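Local coordinates for protein vanadium-dependent bromoperoxidase (Corallina officinalis, PDB 1QHB) that uses vanadate and hydrogen peroxide to oxidise bromide and so brominate organic substrates, working as a calcium-stabilised homododecamer, at residues 372-377 with 578-583; 496-501 with 582-587; 289-294 with 308-313. All blocks are in the same frame, centred on the assembly; numbering follows the deposited sequence.

Contact 1: residues 372-377 with 578-583; sequences VNFGSA and YGENFF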
ATOM      1  N   VAL A 372      11.596  38.673  -3.325  1.00 23.71           N
ATOM      2  CA  VAL A 372      11.197  37.515  -2.533  1.00 25.09           C
ATOM      3  C   VAL A 372      11.935  36.280  -3.039  1.00 26.35           C
ATOM      4  O   VAL A 372      12.616  35.600  -2.293  1.00 27.26           O
ATOM      5  CB  VAL A 372       9.668  37.304  -2.589  1.00 18.89           C
ATOM      6  CG1 VAL A 372       9.305  36.048  -1.816  1.00 23.36           C
ATOM      7  CG2 VAL A 372       8.950  38.517  -2.021  1.00 19.67           C
ATOM      8  N   ASN A 373      11.686  35.943  -4.310  1.00 25.13           N
ATOM      9  CA  ASN A 373      12.388  34.841  -4.946  1.00 28.93           C
ATOM     10  C   ASN A 373      13.409  35.480  -5.891  1.00 28.76           C
ATOM     11  O   ASN A 373      13.125  36.325  -6.774  1.00 25.26           O
ATOM     12  CB  ASN A 373      11.498  33.921  -5.794  1.00 25.68           C
ATOM     13  CG  ASN A 373      10.519  33.072  -5.018  1.00 32.27           C
ATOM     14  OD1 ASN A 373      10.664  32.858  -3.817  1.00 30.05           O
ATOM     15  ND2 ASN A 373       9.456  32.576  -5.643  1.00 24.97           N
ATOM     16  N   PHE A 374      14.620  34.907  -5.924  1.00 27.59           N
ATOM     17  CA  PHE A 374      15.680  35.291  -6.861  1.00 27.58           C
ATOM     18  C   PHE A 374      16.227  36.696  -6.675  1.00 27.79           C
ATOM     19  O   PHE A 374      17.013  37.168  -7.522  1.00 28.31           O
ATOM     20  CB  PHE A 374      15.206  35.083  -8.338  1.00 23.66           C
ATOM     21  CG  PHE A 374      14.371  33.826  -8.497  1.00 31.70           C
ATOM     22  CD1 PHE A 374      14.821  32.600  -8.039  1.00 25.12           C
ATOM     23  CD2 PHE A 374      13.080  33.933  -9.000  1.00 31.97           C
ATOM     24  CE1 PHE A 374      14.016  31.488  -8.126  1.00 32.84           C
ATOM     25  CE2 PHE A 374      12.268  32.815  -9.108  1.00 35.30           C
ATOM     26  CZ  PHE A 374      12.737  31.589  -8.666  1.00 32.92           C
ATOM     27  N   GLY A 375      15.857  37.389  -5.600  1.00 25.35           N
ATOM     28  CA  GLY A 375      16.291  38.723  -5.285  1.00 21.46           C
ATOM     29  C   GLY A 375      16.970  38.849  -3.926  1.00 18.57           C
ATOM     30  O   GLY A 375      17.381  37.874  -3.268  1.00 18.87           O
ATOM     31  N   SER A 376      17.061  40.103  -3.442  1.00 15.05           N
ATOM     32  CA  SER A 376      17.783  40.275  -2.172  1.00 14.03           C
ATOM     33  C   SER A 376      17.190  39.545  -0.994  1.00 14.41           C
ATOM     34  O   SER A 376      17.938  38.958  -0.176  1.00 15.29           O
ATOM     35  CB  SER A 376      17.929  41.769  -1.960  1.00 14.96           C
ATOM     36  OG  SER A 376      16.677  42.373  -1.804  1.00 23.51           O
ATOM     37  N   ALA A 377      15.887  39.519  -0.784  1.00 11.64           N
ATOM     38  CA  ALA A 377      15.295  38.845   0.387  1.00 12.83           C
ATOM     39  C   ALA A 377      15.584  37.355   0.375  1.00 12.28           C
ATOM     40  O   ALA A 377      15.841  36.726   1.413  1.00 13.66           O
ATOM     41  CB  ALA A 377      13.793  38.976   0.446  1.00 14.70           C
ATOM     42  N   TYR A 578      10.086  25.304  -6.860  1.00 12.82           N
ATOM     43  CA  TYR A 578       9.882  26.392  -7.793  1.00 13.93           C
ATOM     44  C   TYR A 578       9.266  25.920  -9.118  1.00 18.21           C
ATOM     45  O   TYR A 578       9.602  24.837  -9.597  1.00 17.47           O
ATOM     46  CB  TYR A 578      11.210  27.064  -8.202  1.00 12.53           C
ATOM     47  CG  TYR A 578      11.990  27.558  -7.002  1.00 12.37           C
ATOM     48  CD1 TYR A 578      11.685  28.751  -6.355  1.00 14.21           C
ATOM     49  CD2 TYR A 578      13.015  26.781  -6.514  1.00 13.03           C
ATOM     50  CE1 TYR A 578      12.394  29.143  -5.234  1.00 16.44           C
ATOM     51  CE2 TYR A 578      13.747  27.177  -5.406  1.00 16.54           C
ATOM     52  CZ  TYR A 578      13.422  28.352  -4.779  1.00 17.72           C
ATOM     53  OH  TYR A 578      14.172  28.693  -3.658  1.00 19.76           O
ATOM     54  N   GLY A 579       8.428  26.772  -9.706  1.00 16.43           N
ATOM     55  CA  GLY A 579       7.868  26.340 -11.002  1.00 19.21           C
ATOM     56  C   GLY A 579       8.722  26.963 -12.119  1.00 22.73           C
ATOM     57  O   GLY A 579       8.669  26.494 -13.257  1.00 25.11           O
ATOM     58  N   GLU A 580       9.528  27.987 -11.849  1.00 22.11           N
ATOM     59  CA  GLU A 580      10.311  28.618 -12.894  1.00 22.72           C
ATOM     60  C   GLU A 580      11.380  27.697 -13.474  1.00 22.09           C
ATOM     61  O   GLU A 580      11.838  26.703 -12.925  1.00 22.54           O
ATOM     62  CB  GLU A 580      10.944  29.917 -12.351  1.00 21.80           C
ATOM     63  CG  GLU A 580       9.980  31.025 -12.022  1.00 25.04           C
ATOM     64  CD  GLU A 580       9.334  30.954 -10.669  1.00 25.68           C
ATOM     65  OE1 GLU A 580       9.654  30.196  -9.737  1.00 20.29           O
ATOM     66  OE2 GLU A 580       8.395  31.772 -10.466  1.00 30.07           O
ATOM     67  N   ASN A 581      11.894  28.110 -14.636  1.00 21.08           N
ATOM     68  CA  ASN A 581      12.951  27.347 -15.332  1.00 19.56           C
ATOM     69  C   ASN A 581      14.249  28.087 -15.078  1.00 19.82           C
ATOM     70  O   ASN A 581      14.545  29.144 -15.648  1.00 17.72           O
ATOM     71  CB  ASN A 581      12.583  27.308 -16.804  1.00 19.05           C
ATOM     72  CG  ASN A 581      13.702  26.908 -17.728  1.00 28.00           C
ATOM     73  OD1 ASN A 581      14.659  26.240 -17.342  1.00 25.05           O
ATOM     74  ND2 ASN A 581      13.614  27.312 -18.989  1.00 25.58           N
ATOM     75  N   PHE A 582      15.090  27.532 -14.223  1.00 19.72           N
ATOM     76  CA  PHE A 582      16.349  28.195 -13.877  1.00 20.59           C
ATOM     77  C   PHE A 582      17.247  27.222 -13.125  1.00 20.66           C
ATOM     78  O   PHE A 582      16.921  26.079 -12.847  1.00 22.21           O
ATOM     79  CB  PHE A 582      16.069  29.399 -12.986  1.00 20.06           C
ATOM     80  CG  PHE A 582      15.816  29.071 -11.530  1.00 23.96           C
ATOM     81  CD1 PHE A 582      14.544  28.685 -11.123  1.00 22.41           C
ATOM     82  CD2 PHE A 582      16.844  29.146 -10.595  1.00 18.25           C
ATOM     83  CE1 PHE A 582      14.305  28.388  -9.783  1.00 25.58           C
ATOM     84  CE2 PHE A 582      16.595  28.845  -9.267  1.00 24.67           C
ATOM     85  CZ  PHE A 582      15.322  28.472  -8.838  1.00 24.96           C
ATOM     86  N   PHE A 583      18.429  27.731 -12.794  1.00 19.92           N
ATOM     87  CA  PHE A 583      19.339  26.889 -11.992  1.00 16.42           C
ATOM     88  C   PHE A 583      20.383  27.818 -11.407  1.00 15.30           C
ATOM     89  O   PHE A 583      20.595  28.936 -11.860  1.00 15.52           O
ATOM     90  CB  PHE A 583      19.936  25.765 -12.811  1.00 13.13           C
ATOM     91  CG  PHE A 583      20.809  26.262 -13.922  1.00 18.40           C
ATOM     92  CD1 PHE A 583      20.260  26.566 -15.158  1.00 14.13           C
ATOM     93  CD2 PHE A 583      22.163  26.455 -13.711  1.00 15.91           C
ATOM     94  CE1 PHE A 583      21.057  27.035 -16.180  1.00 16.76           C
ATOM     95  CE2 PHE A 583      22.991  26.930 -14.729  1.00 14.52           C
ATOM     96  CZ  PHE A 583      22.427  27.195 -15.963  1.00 13.28           C
TER
HETATM   97  O   HOH W   1       8.563  32.579  -8.196  1.00 36.25           O
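F374 and F582 meet edge to face: the CE1 corner of the F374 ring points at one face of the F582 ring, with F374 CE1 3.4 Å from F582 CZ and the planes 65° apart. Y578 adds a third ring, reached obliquely, with F374 CZ 3.8 Å from Y578 CD1. Because chi1 of F374 is -39°, its CG lies anti to the carbonyl carbon and the ring reaches across to the other segment, although its CB does not point there. The three rings form an aromatic cluster that ties the turn just before helix 376-402, where G375 is the N-cap, to the loop following helix 553-574. F374 also rests on P358, next to the calcium ligand F359, so the cluster backs onto the calcium-binding loop. Polar contacts frame the rings. The carboxylate of E580 comes in at the rim of F374, its OE1 near the ring plane and 3.5 Å from F374 CZ, a placement in which the slightly positive hydrogen rim probably faces the negative charge. A water accepts from N373 ND2 at 2.7 Å; its link to E580 OE2 is doubtful, being modelled implausibly short. The stronger partner of N373 ND2 is T131 OG1 of a second subunit, whose N125 also binds N373 O. N581 reaches E87 of that subunit through its backbone N and R80 of a third through its side chain.

Contact 2: residues 496-501 with 582-587; sequences LKAFFD and FFFNLP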
ATOM      1  N   LEU A 496      26.278  32.184  -1.331  1.00  9.05           N
ATOM      2  CA  LEU A 496      26.568  33.446  -1.997  1.00 10.92           C
ATOM      3  C   LEU A 496      27.205  33.224  -3.374  1.00  8.93           C
ATOM      4  O   LEU A 496      26.899  33.998  -4.275  1.00 13.03           O
ATOM      5  CB  LEU A 496      27.505  34.301  -1.125  1.00  8.89           C
ATOM      6  CG  LEU A 496      26.943  34.788   0.215  1.00 10.93           C
ATOM      7  CD1 LEU A 496      28.061  35.464   1.029  1.00  8.33           C
ATOM      8  CD2 LEU A 496      25.774  35.721   0.011  1.00  8.40           C
ATOM      9  N   LYS A 497      28.111  32.252  -3.545  1.00  8.93           N
ATOM     10  CA  LYS A 497      28.692  32.110  -4.899  1.00  9.86           C
ATOM     11  C   LYS A 497      27.621  31.552  -5.843  1.00 11.77           C
ATOM     12  O   LYS A 497      27.699  31.860  -7.002  1.00 10.64           O
ATOM     13  CB  LYS A 497      29.909  31.224  -4.931  1.00  8.28           C
ATOM     14  CG  LYS A 497      31.150  31.647  -4.158  1.00  7.29           C
ATOM     15  CD  LYS A 497      32.292  30.694  -4.356  1.00  8.28           C
ATOM     16  CE  LYS A 497      31.997  29.355  -3.726  1.00  8.89           C
ATOM     17  NZ  LYS A 497      33.159  28.428  -3.601  1.00  8.41           N
ATOM     18  N   ALA A 498      26.614  30.793  -5.448  1.00  8.45           N
ATOM     19  CA  ALA A 498      25.548  30.322  -6.278  1.00  9.80           C
ATOM     20  C   ALA A 498      24.628  31.498  -6.641  1.00  9.53           C
ATOM     21  O   ALA A 498      24.111  31.542  -7.759  1.00 12.83           O
ATOM     22  CB  ALA A 498      24.654  29.290  -5.564  1.00  7.41           C
ATOM     23  N   PHE A 499      24.339  32.355  -5.668  1.00 11.70           N
ATOM     24  CA  PHE A 499      23.317  33.356  -5.912  1.00 11.02           C
ATOM     25  C   PHE A 499      23.795  34.570  -6.690  1.00 13.87           C
ATOM     26  O   PHE A 499      22.977  35.226  -7.355  1.00 12.04           O
ATOM     27  CB  PHE A 499      22.812  33.803  -4.524  1.00  8.26           C
ATOM     28  CG  PHE A 499      21.337  34.044  -4.557  1.00 19.43           C
ATOM     29  CD1 PHE A 499      20.829  35.207  -5.090  1.00 25.36           C
ATOM     30  CD2 PHE A 499      20.484  33.090  -4.080  1.00 22.46           C
ATOM     31  CE1 PHE A 499      19.457  35.414  -5.117  1.00 26.59           C
ATOM     32  CE2 PHE A 499      19.121  33.258  -4.139  1.00 19.05           C
ATOM     33  CZ  PHE A 499      18.615  34.429  -4.647  1.00 25.48           C
ATOM     34  N   PHE A 500      25.054  34.920  -6.530  1.00 12.29           N
ATOM     35  CA  PHE A 500      25.612  36.120  -7.168  1.00 14.27           C
ATOM     36  C   PHE A 500      26.406  35.710  -8.408  1.00 16.44           C
ATOM     37  O   PHE A 500      26.634  34.497  -8.585  1.00 14.08           O
ATOM     38  CB  PHE A 500      26.556  36.959  -6.285  1.00  9.43           C
ATOM     39  CG  PHE A 500      25.812  37.838  -5.324  1.00 12.51           C
ATOM     40  CD1 PHE A 500      25.395  39.111  -5.646  1.00  7.61           C
ATOM     41  CD2 PHE A 500      25.530  37.353  -4.043  1.00  8.63           C
ATOM     42  CE1 PHE A 500      24.688  39.875  -4.735  1.00 12.22           C
ATOM     43  CE2 PHE A 500      24.805  38.109  -3.152  1.00 10.43           C
ATOM     44  CZ  PHE A 500      24.391  39.392  -3.476  1.00 11.11           C
ATOM     45  N   ASP A 501      26.730  36.639  -9.292  1.00 12.37           N
ATOM     46  CA  ASP A 501      27.524  36.296 -10.493  1.00 14.60           C
ATOM     47  C   ASP A 501      28.933  36.178  -9.948  1.00 15.70           C
ATOM     48  O   ASP A 501      29.638  37.240  -9.821  1.00 14.22           O
ATOM     49  CB  ASP A 501      27.416  37.423 -11.525  1.00 12.41           C
ATOM     50  CG  ASP A 501      28.062  37.138 -12.850  1.00 19.67           C
ATOM     51  OD1 ASP A 501      28.721  36.100 -13.028  1.00 16.76           O
ATOM     52  OD2 ASP A 501      27.939  37.938 -13.805  1.00 18.01           O
ATOM     53  N   PHE A 582      15.090  27.532 -14.223  1.00 19.72           N
ATOM     54  CA  PHE A 582      16.349  28.195 -13.877  1.00 20.59           C
ATOM     55  C   PHE A 582      17.247  27.222 -13.125  1.00 20.66           C
ATOM     56  O   PHE A 582      16.921  26.079 -12.847  1.00 22.21           O
ATOM     57  CB  PHE A 582      16.069  29.399 -12.986  1.00 20.06           C
ATOM     58  CG  PHE A 582      15.816  29.071 -11.530  1.00 23.96           C
ATOM     59  CD1 PHE A 582      14.544  28.685 -11.123  1.00 22.41           C
ATOM     60  CD2 PHE A 582      16.844  29.146 -10.595  1.00 18.25           C
ATOM     61  CE1 PHE A 582      14.305  28.388  -9.783  1.00 25.58           C
ATOM     62  CE2 PHE A 582      16.595  28.845  -9.267  1.00 24.67           C
ATOM     63  CZ  PHE A 582      15.322  28.472  -8.838  1.00 24.96           C
ATOM     64  N   PHE A 583      18.429  27.731 -12.794  1.00 19.92           N
ATOM     65  CA  PHE A 583      19.339  26.889 -11.992  1.00 16.42           C
ATOM     66  C   PHE A 583      20.383  27.818 -11.407  1.00 15.30           C
ATOM     67  O   PHE A 583      20.595  28.936 -11.860  1.00 15.52           O
ATOM     68  CB  PHE A 583      19.936  25.765 -12.811  1.00 13.13           C
ATOM     69  CG  PHE A 583      20.809  26.262 -13.922  1.00 18.40           C
ATOM     70  CD1 PHE A 583      20.260  26.566 -15.158  1.00 14.13           C
ATOM     71  CD2 PHE A 583      22.163  26.455 -13.711  1.00 15.91           C
ATOM     72  CE1 PHE A 583      21.057  27.035 -16.180  1.00 16.76           C
ATOM     73  CE2 PHE A 583      22.991  26.930 -14.729  1.00 14.52           C
ATOM     74  CZ  PHE A 583      22.427  27.195 -15.963  1.00 13.28           C
ATOM     75  N   PHE A 584      21.000  27.319 -10.364  1.00 15.32           N
ATOM     76  CA  PHE A 584      22.105  28.028  -9.724  1.00 14.05           C
ATOM     77  C   PHE A 584      23.369  27.420 -10.343  1.00 16.21           C
ATOM     78  O   PHE A 584      23.559  26.218 -10.460  1.00 15.63           O
ATOM     79  CB  PHE A 584      22.118  27.789  -8.229  1.00  9.45           C
ATOM     80  CG  PHE A 584      21.025  28.435  -7.436  1.00 16.76           C
ATOM     81  CD1 PHE A 584      21.140  29.798  -7.160  1.00 13.43           C
ATOM     82  CD2 PHE A 584      19.935  27.722  -6.975  1.00 14.36           C
ATOM     83  CE1 PHE A 584      20.182  30.444  -6.388  1.00 17.99           C
ATOM     84  CE2 PHE A 584      18.953  28.399  -6.237  1.00 16.87           C
ATOM     85  CZ  PHE A 584      19.104  29.734  -5.946  1.00 16.96           C
ATOM     86  N   ASN A 585      24.227  28.316 -10.778  1.00 13.37           N
ATOM     87  CA  ASN A 585      25.548  27.997 -11.293  1.00 15.21           C
ATOM     88  C   ASN A 585      26.500  28.074 -10.093  1.00 15.72           C
ATOM     89  O   ASN A 585      26.611  29.190  -9.598  1.00 16.65           O
ATOM     90  CB  ASN A 585      25.982  28.951 -12.399  1.00 14.11           C
ATOM     91  CG  ASN A 585      27.375  28.593 -12.893  1.00 24.12           C
ATOM     92  OD1 ASN A 585      27.527  28.001 -13.954  1.00 25.78           O
ATOM     93  ND2 ASN A 585      28.373  28.951 -12.099  1.00 22.87           N
ATOM     94  N   LEU A 586      27.094  26.978  -9.622  1.00 13.02           N
ATOM     95  CA  LEU A 586      27.935  27.103  -8.424  1.00  9.73           C
ATOM     96  C   LEU A 586      29.356  26.602  -8.563  1.00 11.65           C
ATOM     97  O   LEU A 586      29.640  25.404  -8.720  1.00 15.47           O
ATOM     98  CB  LEU A 586      27.244  26.388  -7.256  1.00 12.00           C
ATOM     99  CG  LEU A 586      28.063  26.002  -6.013  1.00 17.79           C
ATOM    100  CD1 LEU A 586      28.601  27.244  -5.333  1.00 17.74           C
ATOM    101  CD2 LEU A 586      27.198  25.197  -5.075  1.00 21.39           C
ATOM    102  N   PRO A 587      30.310  27.515  -8.454  1.00 12.14           N
ATOM    103  CA  PRO A 587      31.726  27.172  -8.543  1.00 11.17           C
ATOM    104  C   PRO A 587      32.121  26.541  -7.225  1.00 12.95           C
ATOM    105  O   PRO A 587      32.196  27.268  -6.221  1.00 11.48           O
ATOM    106  CB  PRO A 587      32.442  28.488  -8.776  1.00 11.63           C
ATOM    107  CG  PRO A 587      31.474  29.583  -8.586  1.00 11.60           C
ATOM    108  CD  PRO A 587      30.104  28.984  -8.400  1.00 12.28           C
TER
HETATM  109  O   HOH W   2      27.019  31.893  -9.816  1.00 14.34           O
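K497 opens the contact with its ammonium group, which donates to the backbone carbonyl of P587: K497 NZ lies 3.0 Å from P587 O, at a C=O...N angle of 161°. Its chain bends at chi3 (-68°), turning NZ onto that oxygen, and the same nitrogen has its stronger partner in N535 OD1. Nearer the backbone, K497 CB lies against P587 CD, and a water sits between K497 O and N585 O, within hydrogen-bonding reach of both, though it has more acceptors around it than protons. One residue on, A498 brings the two backbones to within 4.5 Å, measured from A498 CA to L586 CA. Its methyl touches the CB atoms of F584 and L586, while A498 O sits at the edge of the F584 ring, 3.5 Å from F584 CD1. F499 then meets F584 obliquely, F499 CD2 being 3.5 Å from F584 CE1 with the planes at 47°. Replacing F584 by an alanine would probably open a gap beside the A498 methyl and deprive the F499 ring of its neighbour on this side. The C-terminal end of helix 484-499 is thus packed against strand 585-587, which pairs antiparallel with strand 593-595 at the very end of the chain. Helix 376-402 lies behind L496 and F499 through V379, and helix 337-349 receives L496 and F500.

Contact 3: residues 289-294 with 308-313; sequences RDFMTD and RGFESY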
ATOM      1  N   ARG A 289      49.370  40.695  25.022  1.00 15.66           N
ATOM      2  CA  ARG A 289      48.902  39.943  26.188  1.00 13.86           C
ATOM      3  C   ARG A 289      48.276  38.632  25.699  1.00 16.61           C
ATOM      4  O   ARG A 289      47.288  38.644  24.955  1.00 16.39           O
ATOM      5  CB  ARG A 289      47.943  40.805  26.989  1.00 11.28           C
ATOM      6  CG  ARG A 289      47.351  40.131  28.220  1.00 10.15           C
ATOM      7  CD  ARG A 289      46.346  41.053  28.920  1.00  8.40           C
ATOM      8  NE  ARG A 289      45.973  40.356  30.158  1.00 15.71           N
ATOM      9  CZ  ARG A 289      44.879  40.499  30.874  1.00 15.15           C
ATOM     10  NH1 ARG A 289      43.962  41.381  30.468  1.00 16.37           N
ATOM     11  NH2 ARG A 289      44.744  39.754  31.960  1.00 15.73           N
ATOM     12  N   ASP A 290      48.905  37.524  26.032  1.00 14.41           N
ATOM     13  CA  ASP A 290      48.419  36.191  25.685  1.00 15.02           C
ATOM     14  C   ASP A 290      48.071  35.482  26.989  1.00 16.52           C
ATOM     15  O   ASP A 290      48.407  35.990  28.066  1.00 17.33           O
ATOM     16  CB  ASP A 290      49.396  35.384  24.871  1.00  8.69           C
ATOM     17  CG  ASP A 290      49.738  36.032  23.547  1.00 15.28           C
ATOM     18  OD1 ASP A 290      48.813  36.146  22.697  1.00 19.39           O
ATOM     19  OD2 ASP A 290      50.919  36.414  23.333  1.00 20.50           O
ATOM     20  N   PHE A 291      47.422  34.340  26.929  1.00 15.24           N
ATOM     21  CA  PHE A 291      46.822  33.694  28.079  1.00 11.33           C
ATOM     22  C   PHE A 291      47.142  32.216  28.126  1.00 12.85           C
ATOM     23  O   PHE A 291      47.555  31.656  27.099  1.00 13.03           O
ATOM     24  CB  PHE A 291      45.278  33.813  28.059  1.00 13.36           C
ATOM     25  CG  PHE A 291      44.799  35.249  28.021  1.00 15.88           C
ATOM     26  CD1 PHE A 291      44.594  35.930  29.201  1.00  9.94           C
ATOM     27  CD2 PHE A 291      44.556  35.908  26.822  1.00 10.98           C
ATOM     28  CE1 PHE A 291      44.148  37.241  29.215  1.00 12.79           C
ATOM     29  CE2 PHE A 291      44.136  37.220  26.824  1.00 12.21           C
ATOM     30  CZ  PHE A 291      43.945  37.893  28.019  1.00  9.60           C
ATOM     31  N   MET A 292      46.939  31.666  29.321  1.00 11.84           N
ATOM     32  CA  MET A 292      47.171  30.250  29.527  1.00 14.41           C
ATOM     33  C   MET A 292      48.610  29.859  29.230  1.00 14.87           C
ATOM     34  O   MET A 292      48.871  28.793  28.701  1.00 15.89           O
ATOM     35  CB  MET A 292      46.170  29.451  28.657  1.00 13.65           C
ATOM     36  CG  MET A 292      44.778  29.497  29.164  1.00 13.89           C
ATOM     37  SD  MET A 292      43.490  28.922  28.046  1.00 12.04           S
ATOM     38  CE  MET A 292      43.911  27.173  27.996  1.00  7.33           C
ATOM     39  N   THR A 293      49.563  30.682  29.645  1.00 15.50           N
ATOM     40  CA  THR A 293      50.973  30.418  29.434  1.00 14.61           C
ATOM     41  C   THR A 293      51.573  29.873  30.725  1.00 15.19           C
ATOM     42  O   THR A 293      52.747  29.503  30.738  1.00 17.10           O
ATOM     43  CB  THR A 293      51.730  31.706  29.060  1.00 15.87           C
ATOM     44  OG1 THR A 293      51.500  32.719  30.067  1.00 18.33           O
ATOM     45  CG2 THR A 293      51.193  32.241  27.738  1.00 16.30           C
ATOM     46  N   ASP A 294      50.789  29.756  31.767  1.00 14.95           N
ATOM     47  CA  ASP A 294      51.226  29.181  33.015  1.00 17.69           C
ATOM     48  C   ASP A 294      50.524  27.821  33.189  1.00 18.56           C
ATOM     49  O   ASP A 294      49.289  27.726  33.061  1.00 15.41           O
ATOM     50  CB  ASP A 294      50.846  30.140  34.149  1.00 17.83           C
ATOM     51  CG  ASP A 294      51.038  29.447  35.472  1.00 21.13           C
ATOM     52  OD1 ASP A 294      52.193  29.293  35.911  1.00 23.25           O
ATOM     53  OD2 ASP A 294      50.050  29.023  36.079  1.00 23.96           O
ATOM     54  N   ARG A 308      35.859  33.184  30.870  1.00 14.06           N
ATOM     55  CA  ARG A 308      35.301  34.003  29.823  1.00 16.52           C
ATOM     56  C   ARG A 308      35.150  35.451  30.253  1.00 16.86           C
ATOM     57  O   ARG A 308      34.539  35.775  31.280  1.00 16.18           O
ATOM     58  CB  ARG A 308      33.909  33.483  29.343  1.00 11.01           C
ATOM     59  CG  ARG A 308      34.081  32.191  28.546  1.00 16.37           C
ATOM     60  CD  ARG A 308      32.770  31.525  28.149  1.00 12.33           C
ATOM     61  NE  ARG A 308      32.034  31.042  29.313  1.00 16.74           N
ATOM     62  CZ  ARG A 308      30.861  30.459  29.315  1.00 20.11           C
ATOM     63  NH1 ARG A 308      30.181  30.276  28.189  1.00 20.08           N
ATOM     64  NH2 ARG A 308      30.332  30.090  30.493  1.00 16.36           N
ATOM     65  N   GLY A 309      35.561  36.389  29.396  1.00 16.17           N
ATOM     66  CA  GLY A 309      35.328  37.791  29.656  1.00 13.01           C
ATOM     67  C   GLY A 309      36.487  38.429  30.348  1.00 15.42           C
ATOM     68  O   GLY A 309      36.357  39.579  30.742  1.00 17.18           O
ATOM     69  N   PHE A 310      37.578  37.699  30.539  1.00 15.92           N
ATOM     70  CA  PHE A 310      38.754  38.227  31.222  1.00 16.30           C
ATOM     71  C   PHE A 310      39.705  39.052  30.373  1.00 17.38           C
ATOM     72  O   PHE A 310      40.651  39.672  30.878  1.00 18.33           O
ATOM     73  CB  PHE A 310      39.498  37.045  31.831  1.00 14.36           C
ATOM     74  CG  PHE A 310      40.536  37.399  32.879  1.00 15.89           C
ATOM     75  CD1 PHE A 310      40.197  37.992  34.074  1.00 14.39           C
ATOM     76  CD2 PHE A 310      41.851  37.024  32.667  1.00 15.05           C
ATOM     77  CE1 PHE A 310      41.157  38.256  35.033  1.00 17.29           C
ATOM     78  CE2 PHE A 310      42.841  37.278  33.619  1.00 20.67           C
ATOM     79  CZ  PHE A 310      42.458  37.918  34.784  1.00 18.22           C
ATOM     80  N   GLU A 311      39.556  39.158  29.058  1.00 15.25           N
ATOM     81  CA  GLU A 311      40.438  39.992  28.272  1.00 15.67           C
ATOM     82  C   GLU A 311      40.322  41.491  28.511  1.00 17.06           C
ATOM     83  O   GLU A 311      39.282  42.034  28.865  1.00 17.39           O
ATOM     84  CB  GLU A 311      40.168  39.730  26.778  1.00 11.04           C
ATOM     85  CG  GLU A 311      40.580  38.309  26.435  1.00 13.76           C
ATOM     86  CD  GLU A 311      39.365  37.377  26.502  1.00 19.02           C
ATOM     87  OE1 GLU A 311      38.270  37.788  26.911  1.00 11.73           O
ATOM     88  OE2 GLU A 311      39.565  36.199  26.111  1.00 14.74           O
ATOM     89  N   SER A 312      41.418  42.197  28.194  1.00 15.83           N
ATOM     90  CA  SER A 312      41.386  43.663  28.308  1.00 15.53           C
ATOM     91  C   SER A 312      41.621  44.202  26.898  1.00 13.45           C
ATOM     92  O   SER A 312      42.218  43.508  26.085  1.00 13.63           O
ATOM     93  CB  SER A 312      42.455  44.312  29.148  1.00 11.05           C
ATOM     94  OG  SER A 312      43.718  43.725  28.725  1.00 14.39           O
ATOM     95  N   TYR A 313      41.045  45.355  26.652  1.00 11.97           N
ATOM     96  CA  TYR A 313      41.015  46.011  25.354  1.00 13.54           C
ATOM     97  C   TYR A 313      41.509  47.449  25.495  1.00 15.57           C
ATOM     98  O   TYR A 313      41.480  48.047  26.567  1.00 15.85           O
ATOM     99  CB  TYR A 313      39.528  46.105  24.822  1.00 12.04           C
ATOM    100  CG  TYR A 313      38.981  44.697  24.633  1.00 16.77           C
ATOM    101  CD1 TYR A 313      38.416  43.976  25.695  1.00 13.20           C
ATOM    102  CD2 TYR A 313      39.137  44.067  23.385  1.00 11.22           C
ATOM    103  CE1 TYR A 313      37.996  42.660  25.525  1.00 19.29           C
ATOM    104  CE2 TYR A 313      38.715  42.766  23.243  1.00 17.31           C
ATOM    105  CZ  TYR A 313      38.145  42.068  24.287  1.00 19.50           C
ATOM    106  OH  TYR A 313      37.769  40.781  24.044  1.00 19.33           O
TER
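R289 and S312 mark the nearest approach of the two backbones, their CA atoms 8.7 Å apart, so side chains must do the bridging between these two loops. Both segments are loop where they touch. G309 takes a positive phi of 94°, a backbone turn where any side-chain carbon would collide with R308 O. R289 spans the gap fully extended: CG lies anti to the backbone N (chi1 179°), and the chain stays straight as far as NE. Its NH1 donates to the hydroxyl of S312, R289 NH1 to S312 OG being 2.9 Å, with the oxygen close to the guanidinium plane, but the N-H...O angle is only 144°, so the bond is bent. T286 OG1 is the stronger partner of that hydroxyl. The other amino group of R289 approaches F310, with R289 NH2 3.5 Å from F310 CE2, and the two side chains cross at about a right angle. F291 fills in beside them. Its CE1 lies over one face of the guanidinium, 3.5 Å above the plane and offset toward the rim, while F291 CE2 packs on E311 CG at 3.7 Å. The carboxylate of E311 accepts from A472 N through OE2. Together the two loops flank helix 295-302, one leading in from strand 276-285 with D294 as N-cap and the other leading out to strand 313-318; D294 and T293 also lie against helix 439-456, and E311 and Y313 against helix 323-332.

Contacts 1 and 2 form one continuous region, whereas contact 3 stands apart on the opposite side of the chain's centre. Centres of contacts 1 and 2 lie 11 Å apart; they share F582 and F583 and touch where F374 CA packs on F499 CZ at 3.8 Å. Calcium lies about 9 Å from the side chain of F374 and about 13 Å from that of F499, so contact 1 lies beside the calcium site and contact 2 somewhat further away. Contact 3 has its centre 48 Å from that of contact 1 and 42 Å from that of contact 2. It lies toward the vanadate pocket: the E311 side chain is about 10 Å from that of R545, which probably binds the vanadate.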